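Local coordinates for protein glucosamine--fructose-6-phosphate aminotransferase [isomerizing] (Francisella tularensis subsp. tularensis, PDB 3TBF) that probably makes glucosamine 6-phosphate from fructose 6-phosphate and glutamine-derived ammonia, its C-terminal SIS-domain part carrying the sugar-phosphate isomerase half of the reaction, at residues 240-245 with 257-262; 280-285 with 342-347. All blocks are in the same frame, centred on the assembly; numbering follows the deposited sequence.

Interaction 1 (240-245 with 257-262); sequences PIAIEG and AEAYPS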
loop_
_atom_site.group_PDB
_atom_site.type_symbol
_atom_site.label_atom_id
_atom_site.label_comp_id
_atom_site.label_asym_id
_atom_site.label_seq_id
_atom_site.Cartn_x
_atom_site.Cartn_y
_atom_site.Cartn_z
ATOM N N PRO A 240 -9.561 -0.100 -0.503
ATOM C CA PRO A 240 -9.192 0.272 -1.867
ATOM C C PRO A 240 -10.199 1.196 -2.523
ATOM O O PRO A 240 -9.852 1.964 -3.433
ATOM C CB PRO A 240 -9.131 -1.059 -2.607
ATOM C CG PRO A 240 -9.073 -2.147 -1.602
ATOM C CD PRO A 240 -9.552 -1.560 -0.270
ATOM N N ILE A 241 -11.472 1.099 -2.149
ATOM C CA ILE A 241 -12.454 2.016 -2.707
ATOM C C ILE A 241 -12.151 3.441 -2.208
ATOM O O ILE A 241 -12.246 4.404 -2.980
ATOM C CB ILE A 241 -13.880 1.571 -2.341
ATOM C CG1 ILE A 241 -14.208 0.226 -3.035
ATOM C CG2 ILE A 241 -14.979 2.669 -2.636
ATOM C CD1 ILE A 241 -13.944 0.181 -4.465
ATOM N N ALA A 242 -11.770 3.575 -0.933
ATOM C CA ALA A 242 -11.322 4.867 -0.390
ATOM C C ALA A 242 -10.086 5.409 -1.096
ATOM O O ALA A 242 -9.983 6.600 -1.398
ATOM C CB ALA A 242 -11.075 4.768 1.150
ATOM N N ILE A 243 -9.131 4.531 -1.347
ATOM C CA ILE A 243 -7.922 4.902 -2.083
ATOM C C ILE A 243 -8.281 5.402 -3.461
ATOM O O ILE A 243 -7.692 6.366 -3.942
ATOM C CB ILE A 243 -7.030 3.708 -2.292
ATOM C CG1 ILE A 243 -6.422 3.238 -0.976
ATOM C CG2 ILE A 243 -5.888 4.031 -3.288
ATOM C CD1 ILE A 243 -5.535 2.051 -1.198
ATOM N N GLU A 244 -9.261 4.766 -4.111
ATOM C CA GLU A 244 -9.668 5.234 -5.431
ATOM C C GLU A 244 -10.365 6.564 -5.353
ATOM O O GLU A 244 -10.124 7.415 -6.174
ATOM C CB GLU A 244 -10.590 4.255 -6.116
ATOM C CG GLU A 244 -11.116 4.759 -7.428
ATOM C CD GLU A 244 -10.124 4.724 -8.577
ATOM O OE1 GLU A 244 -8.930 4.476 -8.358
ATOM O OE2 GLU A 244 -10.540 4.964 -9.738
ATOM N N GLY A 245 -11.264 6.733 -4.384
ATOM C CA GLY A 245 -11.834 8.056 -4.131
ATOM C C GLY A 245 -10.784 9.156 -3.943
ATOM O O GLY A 245 -10.905 10.243 -4.493
ATOM N N ALA A 257 -5.369 14.629 -1.179
ATOM C CA ALA A 257 -6.285 13.666 -0.638
ATOM C C ALA A 257 -5.484 12.441 -0.402
ATOM O O ALA A 257 -4.709 12.078 -1.250
ATOM C CB ALA A 257 -7.380 13.372 -1.641
ATOM N N GLU A 258 -5.674 11.803 0.749
ATOM C CA GLU A 258 -5.038 10.560 1.059
ATOM C C GLU A 258 -5.969 9.601 1.788
ATOM O O GLU A 258 -6.759 10.010 2.690
ATOM C CB GLU A 258 -3.836 10.843 1.959
ATOM C CG GLU A 258 -2.935 9.617 2.076
ATOM C CD GLU A 258 -1.750 9.838 2.986
ATOM O OE1 GLU A 258 -1.743 10.923 3.621
ATOM O OE2 GLU A 258 -0.874 8.930 3.086
ATOM N N ALA A 259 -5.831 8.318 1.443
ATOM C CA ALA A 259 -6.641 7.246 2.024
ATOM C C ALA A 259 -5.881 6.439 3.047
ATOM O O ALA A 259 -4.715 6.107 2.840
ATOM C CB ALA A 259 -7.173 6.324 0.956
ATOM N N TYR A 260 -6.579 6.087 4.117
ATOM C CA TYR A 260 -6.030 5.228 5.179
ATOM C C TYR A 260 -7.020 4.113 5.475
ATOM O O TYR A 260 -8.229 4.351 5.421
ATOM C CB TYR A 260 -5.805 6.042 6.426
ATOM C CG TYR A 260 -4.686 7.080 6.315
ATOM C CD1 TYR A 260 -3.358 6.754 6.630
ATOM C CD2 TYR A 260 -4.972 8.402 5.968
ATOM C CE1 TYR A 260 -2.360 7.702 6.556
ATOM C CE2 TYR A 260 -3.998 9.344 5.871
ATOM C CZ TYR A 260 -2.685 9.011 6.180
ATOM O OH TYR A 260 -1.711 10.010 6.112
ATOM N N PRO A 261 -6.525 2.886 5.729
ATOM C CA PRO A 261 -7.430 1.848 6.239
ATOM C C PRO A 261 -7.863 2.320 7.599
ATOM O O PRO A 261 -7.010 2.757 8.366
ATOM C CB PRO A 261 -6.538 0.598 6.381
ATOM C CG PRO A 261 -5.141 1.004 6.065
ATOM C CD PRO A 261 -5.099 2.497 5.848
ATOM N N SER A 262 -9.155 2.281 7.891
ATOM C CA SER A 262 -9.654 2.889 9.128
ATOM C C SER A 262 -9.013 2.366 10.422
ATOM O O SER A 262 -8.915 3.100 11.403
ATOM C CB SER A 262 -11.156 2.723 9.199
ATOM O OG SER A 262 -11.720 3.038 7.932
#
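Ile243 and Ala259 meet where a helix lies close over the outermost strand of its sheet within this chain, with their CA atoms 4.9 Å apart. Followed outward, the isoleucine touches early and then departs. Its CB is 4.2 Å from Ala259 CB, and the next atom, CG1, closes to 3.7 Å of that same methyl. The torsion explains this: at chi1 -69° CG1 lies beside the backbone N and anti to the carbonyl carbon, on the flank nearer the strand. CD1, at the end of an extended chain (chi2 -180°), leads away from Ala259, and CG2 stands back as well. The methyl of Ala259 does most of the touching, because its CB is directed toward the helix and rests on backbone: it is 3.4 Å from Ile243 CA and 3.5 Å from Ile243 N. Ala242 completes the seat, its O 3.7 Å and its CB 4.2 Å from Ala259 CB. With only a methyl at Ala242 and at Ala259, the backbones approach closely, and no hydrogen bond links the two segments. The segments belong to the helix and second strand of a beta-alpha-beta unit, in which strand 229-234 leads through helix 238-253 to strand 256-261, parallel to the first, in the five-stranded parallel sheet of a SIS domain, in the flavodoxin-like order 2-1-3-4-5. Phe232 of strand 229-234 packs on both Ala242 and Ala259. Facing away from the helix, Glu258 accepts a weak hydrogen bond from Tyr260 OH, and its OE1 is hydrogen-bonded to His256 of the second subunit.

Interaction 2 (280-285 with 342-347); sequences VAVVPN and IPLQLL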
loop_
_atom_site.group_PDB
_atom_site.type_symbol
_atom_site.label_atom_id
_atom_site.label_comp_id
_atom_site.label_asym_id
_atom_site.label_seq_id
_atom_site.Cartn_x
_atom_site.Cartn_y
_atom_site.Cartn_z
ATOM N N VAL A 280 -13.657 11.879 4.515
ATOM C CA VAL A 280 -14.678 11.233 3.698
ATOM C C VAL A 280 -14.602 9.727 3.940
ATOM O O VAL A 280 -13.528 9.113 3.833
ATOM C CB VAL A 280 -14.488 11.517 2.233
ATOM C CG1 VAL A 280 -15.561 10.831 1.484
ATOM C CG2 VAL A 280 -14.515 13.024 1.944
ATOM N N ALA A 281 -15.702 9.131 4.332
ATOM C CA ALA A 281 -15.666 7.725 4.644
ATOM C C ALA A 281 -16.868 7.011 4.064
ATOM O O ALA A 281 -17.946 7.575 3.883
ATOM C CB ALA A 281 -15.572 7.500 6.189
ATOM N N VAL A 282 -16.665 5.734 3.843
ATOM C CA VAL A 282 -17.633 4.835 3.289
ATOM C C VAL A 282 -17.946 3.859 4.418
ATOM O O VAL A 282 -17.060 3.211 4.949
ATOM C CB VAL A 282 -17.011 4.100 2.087
ATOM C CG1 VAL A 282 -17.813 2.862 1.713
ATOM C CG2 VAL A 282 -16.843 5.089 0.833
ATOM N N VAL A 283 -19.229 3.788 4.805
ATOM C CA VAL A 283 -19.682 2.974 5.925
ATOM C C VAL A 283 -20.713 1.940 5.466
ATOM O O VAL A 283 -21.915 2.206 5.418
ATOM C CB VAL A 283 -20.278 3.885 6.997
ATOM C CG1 VAL A 283 -20.594 3.091 8.236
ATOM C CG2 VAL A 283 -19.315 5.035 7.327
ATOM N N PRO A 284 -20.256 0.752 5.101
ATOM C CA PRO A 284 -21.110 -0.266 4.547
ATOM C C PRO A 284 -21.853 -1.150 5.568
ATOM O O PRO A 284 -21.601 -1.129 6.786
ATOM C CB PRO A 284 -20.118 -1.142 3.800
ATOM C CG PRO A 284 -18.920 -1.134 4.685
ATOM C CD PRO A 284 -18.859 0.285 5.204
ATOM N N ASN A 285 -22.743 -1.974 5.041
ATOM C CA ASN A 285 -23.523 -2.913 5.845
ATOM C C ASN A 285 -22.837 -4.262 5.931
ATOM O O ASN A 285 -23.172 -5.185 5.181
ATOM C CB ASN A 285 -24.903 -3.118 5.210
ATOM C CG ASN A 285 -25.782 -4.057 6.016
ATOM O OD1 ASN A 285 -25.738 -4.070 7.249
ATOM N ND2 ASN A 285 -26.583 -4.843 5.321
ATOM N N ILE A 342 -19.432 5.476 -6.818
ATOM C CA ILE A 342 -20.096 6.503 -7.565
ATOM C C ILE A 342 -20.117 7.881 -6.854
ATOM O O ILE A 342 -19.799 8.883 -7.461
ATOM C CB ILE A 342 -21.508 6.067 -7.920
ATOM C CG1 ILE A 342 -21.560 4.705 -8.674
ATOM C CG2 ILE A 342 -22.197 7.123 -8.722
ATOM C CD1 ILE A 342 -20.617 4.460 -9.856
ATOM N N PRO A 343 -20.520 7.931 -5.584
ATOM C CA PRO A 343 -20.541 9.160 -4.863
ATOM C C PRO A 343 -19.175 9.793 -4.810
ATOM O O PRO A 343 -19.063 11.018 -4.788
ATOM C CB PRO A 343 -20.938 8.733 -3.414
ATOM C CG PRO A 343 -21.464 7.366 -3.473
ATOM C CD PRO A 343 -21.235 6.846 -4.854
ATOM N N LEU A 344 -18.135 8.965 -4.730
ATOM C CA LEU A 344 -16.818 9.471 -4.608
ATOM C C LEU A 344 -16.423 10.062 -5.954
ATOM O O LEU A 344 -15.708 11.063 -6.025
ATOM C CB LEU A 344 -15.900 8.355 -4.153
ATOM C CG LEU A 344 -16.253 7.645 -2.828
ATOM C CD1 LEU A 344 -15.134 6.663 -2.388
ATOM C CD2 LEU A 344 -16.512 8.669 -1.721
ATOM N N GLN A 345 -16.907 9.494 -7.049
ATOM C CA GLN A 345 -16.570 10.074 -8.360
ATOM C C GLN A 345 -17.279 11.391 -8.480
ATOM O O GLN A 345 -16.704 12.337 -8.982
ATOM C CB GLN A 345 -16.984 9.202 -9.522
ATOM C CG GLN A 345 -16.452 7.834 -9.478
ATOM C CD GLN A 345 -17.145 6.908 -10.445
ATOM O OE1 GLN A 345 -18.367 6.978 -10.660
ATOM N NE2 GLN A 345 -16.354 6.042 -11.072
ATOM N N LEU A 346 -18.531 11.449 -8.035
ATOM C CA LEU A 346 -19.314 12.678 -8.136
ATOM C C LEU A 346 -18.717 13.781 -7.259
ATOM O O LEU A 346 -18.677 14.952 -7.633
ATOM C CB LEU A 346 -20.757 12.420 -7.767
ATOM C CG LEU A 346 -21.627 11.675 -8.801
ATOM C CD1 LEU A 346 -23.076 11.422 -8.306
ATOM C CD2 LEU A 346 -21.722 12.417 -10.085
ATOM N N LEU A 347 -18.189 13.390 -6.125
ATOM C CA LEU A 347 -17.574 14.318 -5.231
ATOM C C LEU A 347 -16.417 14.944 -5.909
ATOM O O LEU A 347 -16.216 16.161 -5.824
ATOM C CB LEU A 347 -17.100 13.616 -3.974
ATOM C CG LEU A 347 -16.511 14.560 -2.879
ATOM C CD1 LEU A 347 -17.480 15.688 -2.459
ATOM C CD2 LEU A 347 -16.026 13.776 -1.661
#
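Leu347 N is hydrogen-bonded to Pro343 O at 2.9 Å, and this helical turn holds Leu347 where it can reach Val280 of the facing strand. Everything that crosses between 280-285 and 342-347 is apolar: three methyl-to-methyl contacts, all between buried residues. Leu347 and Val280 approach tip to tip, CD2 of the leucine 4.0 Å from CG2 of the valine. For Leu347 this follows from chi1 -175°, which throws CG away from the backbone N and extends the branch toward the sheet. Leu344, one turn earlier, spreads its two methyls over two valines. Its CD2 lies 4.0 Å from CG1 of Val280, the two side chains passing alongside, head to tail, while its CD1 is 4.0 Å from CG2 of Val282, the two lying at a slant to one another. Val280 likewise serves two leucines, giving one methyl to each. Val280 and Val282 can act together because alternate residues of a strand face the same way. The segments run nearly antiparallel, 163° between their directions, with axes 10.5 Å apart, as is usual for a helix laid on a parallel sheet in an alpha/beta fold. Strand 278-283 is the central one of five, bonded through its backbone to strand 229-234 on one flank and strand 305-311 on the other. Phe309 of the latter packs on Leu344 and Pro343, Ile217 of helix 214-221 on Pro343 and Leu347, and helix 238-253 brings Tyr238 against Val282.

In the fold
Both contacts attach a helix to one parallel sheet, that of the second SIS domain, and their centres lie 10 Å apart. Interaction 1 seats helix 238-253 at strand 256-261, the outermost strand of the sheet within this chain; interaction 2 seats helix 335-355 on the central strand 278-283, which is the next strand in the chain. The two helices also meet directly: Leu344 CD1 lies 3.7 Å from Ile241 O and 4.0 Å from Gly245 CA, so one leucine serves strand and helix alike. Interaction 1 lies at the dimer side, whereas no other chain touches interaction 2. Neither contact includes a bound ligand; both belong to the sheet-and-helix framework of a domain whose relatives bind phosphosugars.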